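Local coordinates for uncharacterized protein (Bacteroides ovatus, PDB 4IPB) that is of unknown function but belongs to the PepSY-like family of putative beta-lactamase-inhibitor-like proteins, at residues Thr87-Pro92 with Ile97-Val102; Tyr111-Thr116 with Leu122-Val127. All coordinates share one frame; numbering follows the deposited sequence.

Interaction 1 (Thr87-Pro92 with Ile97-Val102)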
ATOM      1  N   THR A  87      -1.453   2.872  -4.620  1.00 13.02           N
ATOM      2  CA  THR A  87      -1.335   2.638  -3.192  1.00 12.52           C
ATOM      3  C   THR A  87      -0.325   3.606  -2.590  1.00 12.02           C
ATOM      4  O   THR A  87       0.846   3.709  -3.078  1.00 13.26           O
ATOM      5  CB  THR A  87      -0.915   1.201  -2.886  1.00 13.24           C
ATOM      6  OG1 THR A  87      -1.779   0.316  -3.574  1.00 14.15           O
ATOM      7  CG2 THR A  87      -0.938   0.913  -1.399  1.00 14.39           C
HETATM    8  N   MSE A  88      -0.686   4.289  -1.520  1.00 11.48           N
HETATM    9  CA  MSE A  88       0.270   5.105  -0.782  1.00 11.06           C
HETATM   10  C   MSE A  88       0.789   4.282   0.391  1.00 10.83           C
HETATM   11  O   MSE A  88      -0.033   3.683   1.104  1.00 11.20           O
HETATM   12  CB  MSE A  88      -0.413   6.370  -0.288  1.00 12.48           C
HETATM   13  CG  MSE A  88       0.442   7.230   0.651  1.00 12.98           C
HETATM   14 SE   MSE A  88       2.030   7.967  -0.217  0.75 13.17          SE
HETATM   15  CE  MSE A  88       1.107   9.381  -1.220  1.00 17.32           C
ATOM     16  N   VAL A  89       2.078   4.192   0.547  1.00 10.28           N
ATOM     17  CA  VAL A  89       2.735   3.339   1.569  1.00 10.40           C
ATOM     18  C   VAL A  89       3.514   4.256   2.469  1.00 10.60           C
ATOM     19  O   VAL A  89       4.376   5.001   2.008  1.00 11.36           O
ATOM     20  CB  VAL A  89       3.636   2.238   0.975  1.00 10.74           C
ATOM     21  CG1 VAL A  89       4.081   1.285   2.075  1.00 11.15           C
ATOM     22  CG2 VAL A  89       2.939   1.478  -0.111  1.00 11.31           C
ATOM     23  N   GLU A  90       3.176   4.270   3.750  1.00 10.24           N
ATOM     24  CA  GLU A  90       3.796   5.141   4.720  1.00 10.59           C
ATOM     25  C   GLU A  90       4.429   4.347   5.823  1.00 10.32           C
ATOM     26  O   GLU A  90       3.936   3.262   6.183  1.00 10.61           O
ATOM     27  CB  GLU A  90       2.808   6.100   5.324  1.00 12.66           C
ATOM     28  CG  GLU A  90       2.173   7.035   4.305  1.00 15.09           C
ATOM     29  CD  GLU A  90       1.025   7.848   4.891  1.00 20.57           C
ATOM     30  OE1 GLU A  90      -0.095   7.274   5.019  1.00 21.97           O
ATOM     31  OE2 GLU A  90       1.281   9.040   5.208  1.00 24.94           O
ATOM     32  N   PHE A  91       5.517   4.891   6.375  1.00 10.32           N
ATOM     33  CA  PHE A  91       6.318   4.182   7.393  1.00 10.94           C
ATOM     34  C   PHE A  91       6.713   5.114   8.534  1.00 11.40           C
ATOM     35  O   PHE A  91       6.798   6.346   8.342  1.00 12.46           O
ATOM     36  CB  PHE A  91       7.638   3.687   6.776  1.00 11.45           C
ATOM     37  CG  PHE A  91       7.492   2.873   5.535  1.00 11.74           C
ATOM     38  CD1 PHE A  91       7.387   1.529   5.622  1.00 12.54           C
ATOM     39  CD2 PHE A  91       7.675   3.442   4.276  1.00 12.22           C
ATOM     40  CE1 PHE A  91       7.259   0.739   4.488  1.00 13.93           C
ATOM     41  CE2 PHE A  91       7.624   2.657   3.129  1.00 13.16           C
ATOM     42  CZ  PHE A  91       7.415   1.317   3.229  1.00 12.63           C
ATOM     43  N   PRO A  92       7.107   4.566   9.696  1.00 12.27           N
ATOM     44  CA  PRO A  92       7.518   5.442  10.798  1.00 13.90           C
ATOM     45  C   PRO A  92       8.830   6.136  10.501  1.00 15.00           C
ATOM     46  O   PRO A  92       9.018   7.244  10.938  1.00 17.32           O
ATOM     47  CB  PRO A  92       7.612   4.474  12.020  1.00 14.83           C
ATOM     48  CG  PRO A  92       7.598   3.078  11.433  1.00 13.90           C
ATOM     49  CD  PRO A  92       6.800   3.197  10.168  1.00 12.85           C
ATOM     50  N   ILE A  97       6.300   5.670  -0.223  1.00 10.83           N
ATOM     51  CA  ILE A  97       6.381   5.117  -1.567  1.00 11.51           C
ATOM     52  C   ILE A  97       4.965   5.076  -2.158  1.00 11.31           C
ATOM     53  O   ILE A  97       4.029   4.702  -1.489  1.00 11.23           O
ATOM     54  CB  ILE A  97       6.887   3.671  -1.573  1.00 12.27           C
ATOM     55  CG1 ILE A  97       8.263   3.595  -0.974  1.00 14.54           C
ATOM     56  CG2 ILE A  97       6.942   3.146  -3.013  1.00 13.42           C
ATOM     57  CD1 ILE A  97       8.751   2.180  -0.644  1.00 14.87           C
ATOM     58  N   ILE A  98       4.850   5.500  -3.406  1.00 11.45           N
ATOM     59  CA  ILE A  98       3.627   5.395  -4.148  1.00 11.85           C
ATOM     60  C   ILE A  98       3.759   4.226  -5.125  1.00 12.08           C
ATOM     61  O   ILE A  98       4.678   4.177  -5.927  1.00 12.19           O
ATOM     62  CB  ILE A  98       3.326   6.678  -4.940  1.00 13.39           C
ATOM     63  CG1 ILE A  98       3.070   7.877  -4.030  1.00 14.14           C
ATOM     64  CG2 ILE A  98       2.067   6.454  -5.791  1.00 14.50           C
ATOM     65  CD1 ILE A  98       4.312   8.596  -3.579  1.00 15.82           C
ATOM     66  N   VAL A  99       2.857   3.265  -5.029  1.00 11.98           N
ATOM     67  CA  VAL A  99       2.915   2.070  -5.867  1.00 12.23           C
ATOM     68  C   VAL A  99       1.759   2.181  -6.821  1.00 12.98           C
ATOM     69  O   VAL A  99       0.587   2.214  -6.415  1.00 13.16           O
ATOM     70  CB  VAL A  99       2.859   0.754  -5.072  1.00 12.33           C
ATOM     71  CG1 VAL A  99       2.983  -0.393  -6.027  1.00 12.92           C
ATOM     72  CG2 VAL A  99       3.986   0.699  -4.052  1.00 11.98           C
ATOM     73  N   ILE A 100       2.085   2.240  -8.109  1.00 13.33           N
ATOM     74  CA  ILE A 100       1.052   2.272  -9.154  1.00 13.94           C
ATOM     75  C   ILE A 100       1.095   0.950  -9.875  1.00 14.20           C
ATOM     76  O   ILE A 100       2.139   0.574 -10.402  1.00 13.73           O
ATOM     77  CB  ILE A 100       1.260   3.425 -10.144  1.00 14.81           C
ATOM     78  CG1 ILE A 100       1.428   4.748  -9.377  1.00 14.69           C
ATOM     79  CG2 ILE A 100       0.113   3.455 -11.149  1.00 16.16           C
ATOM     80  CD1 ILE A 100       1.712   5.948 -10.271  1.00 15.03           C
ATOM     81  N   LYS A 101      -0.042   0.228  -9.879  1.00 14.65           N
ATOM     82  CA  LYS A 101      -0.145  -1.024 -10.601  1.00 15.92           C
ATOM     83  C   LYS A 101      -0.763  -0.754 -11.958  1.00 16.73           C
ATOM     84  O   LYS A 101      -1.862  -0.191 -12.062  1.00 16.83           O
ATOM     85  CB  LYS A 101      -0.981  -2.046  -9.840  1.00 17.52           C
ATOM     86  CG  LYS A 101      -0.946  -3.420 -10.460  1.00 19.88           C
ATOM     87  CD  LYS A 101      -1.779  -4.379  -9.661  1.00 23.66           C
ATOM     88  CE  LYS A 101      -1.753  -5.748 -10.288  1.00 27.35           C
ATOM     89  NZ  LYS A 101      -2.829  -6.619  -9.755  1.00 34.08           N
ATOM     90  N   VAL A 102      -0.032  -1.133 -13.008  1.00 16.68           N
ATOM     91  CA  VAL A 102      -0.481  -0.885 -14.364  1.00 18.36           C
ATOM     92  C   VAL A 102      -0.560  -2.151 -15.187  1.00 20.32           C
ATOM     93  O   VAL A 102       0.111  -3.178 -14.892  1.00 20.54           O
ATOM     94  CB  VAL A 102       0.444   0.095 -15.091  1.00 18.03           C
ATOM     95  CG1 VAL A 102       0.399   1.435 -14.394  1.00 18.14           C
ATOM     96  CG2 VAL A 102       1.874  -0.405 -15.149  1.00 17.18           C
TER
HETATM   97  O   HOH W   1      -0.939  -0.239  -6.129  1.00 16.41           O
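Ile97 meets the strand that precedes it at two levels, through its backbone against Val89 and through the far end of its side chain against Phe91. The peptide bonds come as a pair, Val89 N to Ile97 O at 2.9 Å and Ile97 N to Val89 O at 3.0 Å, the signature of a hydrogen-bonded antiparallel pair. With CG1 beside the backbone N (chi1 -60°) and the chain then extended, Ile97 reaches beyond its strand partner, and its CD1 lies at the edge of the Phe91 ring, near the ring plane, 4.0 Å from CE2.

Two residues back along the first strand, Thr87 repeats the pattern with Val99. Thr87 N donates to Val99 O over 2.8 Å, and Val99 N returns a nearly straight bond to Thr87 O. The threonine hydroxyl sits beside its own backbone N (chi1 -51°), on the side from which that first bond leaves, and a water bridges the pair from there: it lies 2.7 Å from Thr87 OG1 and donates to Val99 O. That carbonyl is therefore held by two donors. Val99 also touches diagonally, its CG2 standing 4.2 Å from Val89 CG2.

Between these pairs, Met88, a selenomethionine, faces Ile98 on the reverse of the sheet; bends at its second and third torsions swing CE back to 3.7 Å from Ile98 CG1.

The contact forms an antiparallel beta hairpin in the middle of the sheet, flanked by strands 52-58 and 107-115. Phe139 of helix 136-139 packs on the face bearing Val89, Ile97 and Val99, while Leu59 and Leu65, from loops, meet Met88 and Ile98 respectively on the other.

Interaction 2 (Tyr111-Thr116 with Leu122-Val127)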
ATOM      1  N   TYR A 111       2.528  -4.618 -14.082  1.00 17.85           N
ATOM      2  CA  TYR A 111       3.701  -4.173 -13.347  1.00 16.50           C
ATOM      3  C   TYR A 111       3.314  -3.295 -12.165  1.00 15.82           C
ATOM      4  O   TYR A 111       2.333  -2.566 -12.256  1.00 16.09           O
ATOM      5  CB  TYR A 111       4.643  -3.330 -14.215  1.00 16.53           C
ATOM      6  CG  TYR A 111       5.200  -4.063 -15.405  1.00 17.32           C
ATOM      7  CD1 TYR A 111       6.160  -5.068 -15.225  1.00 17.43           C
ATOM      8  CD2 TYR A 111       4.875  -3.686 -16.687  1.00 18.46           C
ATOM      9  CE1 TYR A 111       6.658  -5.763 -16.317  1.00 18.54           C
ATOM     10  CE2 TYR A 111       5.404  -4.352 -17.781  1.00 19.61           C
ATOM     11  CZ  TYR A 111       6.269  -5.392 -17.578  1.00 19.53           C
ATOM     12  OH  TYR A 111       6.740  -6.002 -18.721  1.00 21.60           O
ATOM     13  N   GLN A 112       4.055  -3.424 -11.079  1.00 14.49           N
ATOM     14  CA  GLN A 112       4.048  -2.425 -10.008  1.00 14.02           C
ATOM     15  C   GLN A 112       5.174  -1.442 -10.246  1.00 13.51           C
ATOM     16  O   GLN A 112       6.320  -1.859 -10.488  1.00 13.40           O
ATOM     17  CB  GLN A 112       4.283  -3.013  -8.617  1.00 15.00           C
ATOM     18  CG  GLN A 112       3.095  -3.745  -8.052  1.00 16.11           C
ATOM     19  CD  GLN A 112       3.443  -4.378  -6.724  1.00 17.64           C
ATOM     20  OE1 GLN A 112       4.471  -5.006  -6.600  1.00 18.37           O
ATOM     21  NE2 GLN A 112       2.583  -4.202  -5.709  1.00 18.92           N
ATOM     22  N   LEU A 113       4.819  -0.164 -10.170  1.00 12.76           N
ATOM     23  CA  LEU A 113       5.743   0.944 -10.348  1.00 12.67           C
ATOM     24  C   LEU A 113       5.893   1.579  -8.988  1.00 12.42           C
ATOM     25  O   LEU A 113       4.913   1.927  -8.380  1.00 12.70           O
ATOM     26  CB  LEU A 113       5.163   1.966 -11.349  1.00 13.42           C
ATOM     27  CG  LEU A 113       4.565   1.475 -12.641  1.00 14.35           C
ATOM     28  CD1 LEU A 113       4.026   2.632 -13.464  1.00 15.12           C
ATOM     29  CD2 LEU A 113       5.567   0.634 -13.362  1.00 14.45           C
ATOM     30  N   PHE A 114       7.124   1.701  -8.485  1.00 12.18           N
ATOM     31  CA  PHE A 114       7.444   2.274  -7.155  1.00 12.21           C
ATOM     32  C   PHE A 114       8.046   3.671  -7.309  1.00 12.59           C
ATOM     33  O   PHE A 114       9.223   3.812  -7.760  1.00 12.90           O
ATOM     34  CB  PHE A 114       8.430   1.364  -6.449  1.00 12.38           C
ATOM     35  CG  PHE A 114       7.872  -0.031  -6.145  1.00 12.23           C
ATOM     36  CD1 PHE A 114       7.810  -0.981  -7.125  1.00 13.30           C
ATOM     37  CD2 PHE A 114       7.548  -0.386  -4.839  1.00 13.69           C
ATOM     38  CE1 PHE A 114       7.332  -2.264  -6.846  1.00 13.34           C
ATOM     39  CE2 PHE A 114       7.101  -1.654  -4.548  1.00 12.86           C
ATOM     40  CZ  PHE A 114       6.960  -2.602  -5.571  1.00 13.23           C
ATOM     41  N   TYR A 115       7.243   4.679  -6.964  1.00 12.13           N
ATOM     42  CA  TYR A 115       7.618   6.061  -7.079  1.00 12.57           C
ATOM     43  C   TYR A 115       7.906   6.680  -5.701  1.00 12.33           C
ATOM     44  O   TYR A 115       7.191   6.413  -4.734  1.00 12.14           O
ATOM     45  CB  TYR A 115       6.484   6.915  -7.718  1.00 13.01           C
ATOM     46  CG  TYR A 115       6.375   6.759  -9.208  1.00 13.92           C
ATOM     47  CD1 TYR A 115       7.108   7.561 -10.032  1.00 15.51           C
ATOM     48  CD2 TYR A 115       5.498   5.826  -9.781  1.00 14.87           C
ATOM     49  CE1 TYR A 115       7.033   7.440 -11.414  1.00 16.66           C
ATOM     50  CE2 TYR A 115       5.418   5.685 -11.169  1.00 15.77           C
ATOM     51  CZ  TYR A 115       6.172   6.499 -11.960  1.00 17.05           C
ATOM     52  OH  TYR A 115       6.133   6.393 -13.334  1.00 22.25           O
ATOM     53  N   THR A 116       8.858   7.583  -5.691  1.00 12.79           N
ATOM     54  CA  THR A 116       9.078   8.417  -4.521  1.00 12.81           C
ATOM     55  C   THR A 116       8.097   9.573  -4.584  1.00 13.37           C
ATOM     56  O   THR A 116       7.566   9.938  -5.667  1.00 13.77           O
ATOM     57  CB  THR A 116      10.520   8.988  -4.441  1.00 13.68           C
ATOM     58  OG1 THR A 116      10.696  10.017  -5.414  1.00 14.02           O
ATOM     59  CG2 THR A 116      11.598   7.895  -4.633  1.00 13.72           C
ATOM     60  N   LEU A 122      11.752   4.460  -8.830  1.00 13.54           N
ATOM     61  CA  LEU A 122      12.871   3.741  -8.243  1.00 14.99           C
ATOM     62  C   LEU A 122      13.085   2.346  -8.895  1.00 14.08           C
ATOM     63  O   LEU A 122      14.197   1.891  -9.055  1.00 13.83           O
ATOM     64  CB  LEU A 122      12.621   3.561  -6.709  1.00 17.71           C
ATOM     65  CG  LEU A 122      12.942   4.791  -5.833  1.00 20.61           C
ATOM     66  CD1 LEU A 122      12.613   4.408  -4.393  1.00 25.69           C
ATOM     67  CD2 LEU A 122      14.339   5.307  -5.978  1.00 23.72           C
ATOM     68  N   LYS A 123      11.982   1.670  -9.152  1.00 13.45           N
ATOM     69  CA  LYS A 123      11.979   0.284  -9.610  1.00 13.58           C
ATOM     70  C   LYS A 123      10.579  -0.117 -10.039  1.00 13.16           C
ATOM     71  O   LYS A 123       9.627   0.574  -9.729  1.00 12.50           O
ATOM     72  CB  LYS A 123      12.450  -0.646  -8.494  1.00 14.30           C
ATOM     73  CG  LYS A 123      11.520  -0.701  -7.309  1.00 14.47           C
ATOM     74  CD  LYS A 123      12.048  -1.615  -6.227  1.00 16.44           C
ATOM     75  CE  LYS A 123      11.068  -1.689  -5.063  1.00 19.75           C
ATOM     76  NZ  LYS A 123      11.604  -2.665  -4.093  1.00 23.76           N
ATOM     77  N   THR A 124      10.525  -1.207 -10.815  1.00 13.27           N
ATOM     78  CA  THR A 124       9.269  -1.836 -11.198  1.00 13.79           C
ATOM     79  C   THR A 124       9.426  -3.346 -11.018  1.00 14.40           C
ATOM     80  O   THR A 124      10.542  -3.885 -10.981  1.00 14.27           O
ATOM     81  CB  THR A 124       8.852  -1.566 -12.624  1.00 14.31           C
ATOM     82  OG1 THR A 124       9.682  -2.312 -13.497  1.00 15.10           O
ATOM     83  CG2 THR A 124       8.935  -0.078 -12.986  1.00 14.23           C
ATOM     84  N   ARG A 125       8.281  -4.012 -10.910  1.00 14.39           N
ATOM     85  CA  ARG A 125       8.241  -5.434 -10.719  1.00 15.79           C
ATOM     86  C   ARG A 125       7.087  -5.997 -11.520  1.00 16.07           C
ATOM     87  O   ARG A 125       6.001  -5.480 -11.435  1.00 15.72           O
ATOM     88  CB  ARG A 125       7.949  -5.698  -9.214  1.00 17.83           C
ATOM     89  CG  ARG A 125       7.946  -7.122  -8.827  1.00 22.29           C
ATOM     90  CD  ARG A 125       7.989  -7.270  -7.308  1.00 21.08           C
ATOM     91  NE  ARG A 125       6.774  -6.825  -6.589  1.00 19.75           N
ATOM     92  CZ  ARG A 125       6.573  -7.123  -5.310  1.00 19.12           C
ATOM     93  NH1 ARG A 125       7.507  -7.816  -4.673  1.00 21.84           N
ATOM     94  NH2 ARG A 125       5.467  -6.763  -4.682  1.00 17.79           N
ATOM     95  N   ASN A 126       7.313  -7.100 -12.223  1.00 16.71           N
ATOM     96  CA  ASN A 126       6.257  -7.853 -12.920  1.00 18.05           C
ATOM     97  C   ASN A 126       5.451  -8.598 -11.858  1.00 19.09           C
ATOM     98  O   ASN A 126       6.033  -9.380 -11.071  1.00 18.66           O
ATOM     99  CB  ASN A 126       6.901  -8.826 -13.896  1.00 19.51           C
ATOM    100  CG  ASN A 126       5.897  -9.486 -14.805  1.00 21.14           C
ATOM    101  OD1 ASN A 126       4.828  -9.846 -14.371  1.00 21.75           O
ATOM    102  ND2 ASN A 126       6.253  -9.664 -16.050  1.00 22.40           N
ATOM    103  N   VAL A 127       4.131  -8.365 -11.830  1.00 18.94           N
ATOM    104  CA  VAL A 127       3.305  -9.007 -10.829  1.00 19.89           C
ATOM    105  C   VAL A 127       2.184  -9.772 -11.491  1.00 23.40           C
ATOM    106  O   VAL A 127       1.154 -10.005 -10.861  1.00 26.83           O
ATOM    107  CB  VAL A 127       2.751  -8.044  -9.767  1.00 18.98           C
ATOM    108  CG1 VAL A 127       3.886  -7.471  -8.963  1.00 19.39           C
ATOM    109  CG2 VAL A 127       1.989  -6.909 -10.417  1.00 18.75           C
TER
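Tyr111 brings one side of its ring, CD1 and CE1, up to Asn126, with CD1 3.6 Å from Asn126 CA and CE1 close to Asn126 CB. The Arg125 carbonyl group lies at the edge of the same ring.

Gln112 is joined to Arg125 twice over. Their backbones exchange two hydrogen bonds, and their side chains, running side by side in the same direction, add two more. Gln112 OE1 accepts from Arg125 NH2 at 2.8 Å and from Arg125 NE at 2.9 Å, a side-on grip on a single oxygen. Amide and guanidinium planes are only 3° apart, and the bend at chi3 of Arg125 (68°) turns its flat head into this alignment. Outside partners secure both groups: Gln112 NE2 donates to Ile133 O, and Arg125 NH2 is also bonded to Thr138 OG1. Val127 CG1 packs 3.5 Å from Gln112 OE1.

Leu113, on the same face as Tyr111, presses CD2 to within 3.5 Å of Thr124 CG2, a tight methyl contact.

Phe114 turns one face to Lys123. The lysine CE sits 3.7 Å from the ring centroid in a CH-pi contact, and NZ, further out at 4.7 Å, makes a cation-pi interaction almost on the ring normal. Beyond the ring, Phe114 O accepts from Leu122 N over 2.8 Å. Last, Thr116 sets CG2 against the isopropyl group of Leu122, while its OG1 is bonded to Ile120 N in the turn.

This beta hairpin closes one border of the sheet, with strand 121-126 outermost within the chain. Strand 97-104 flanks strand 107-115 on its inner side, and its Val99 touches Gln112 and Phe114; on the other face of the sheet, Phe73 of helix 67-75 packs against Leu113 and Tyr115.

In the fold
Interactions 1 and 2 are successive hairpins of one antiparallel meander, sharing no strand yet adjoining through strands 97-104 and 107-115. Probable backbone hydrogen bonds from Leu113 N to Ile100 O and from Tyr115 N to Ile98 O join them, and Val99 packs on Phe114 beside this seam. As a worked example of how chemistry follows place in a sheet, the pair is instructive. Interaction 1 lies near the centre of the chain, where mostly aliphatic side chains pack in a buried setting. Interaction 2, at the sheet border and partly buried, buries nearly twice the surface between its segments and supplements its backbone ladder with an arginine-glutamine pair and a lysine over an aromatic ring.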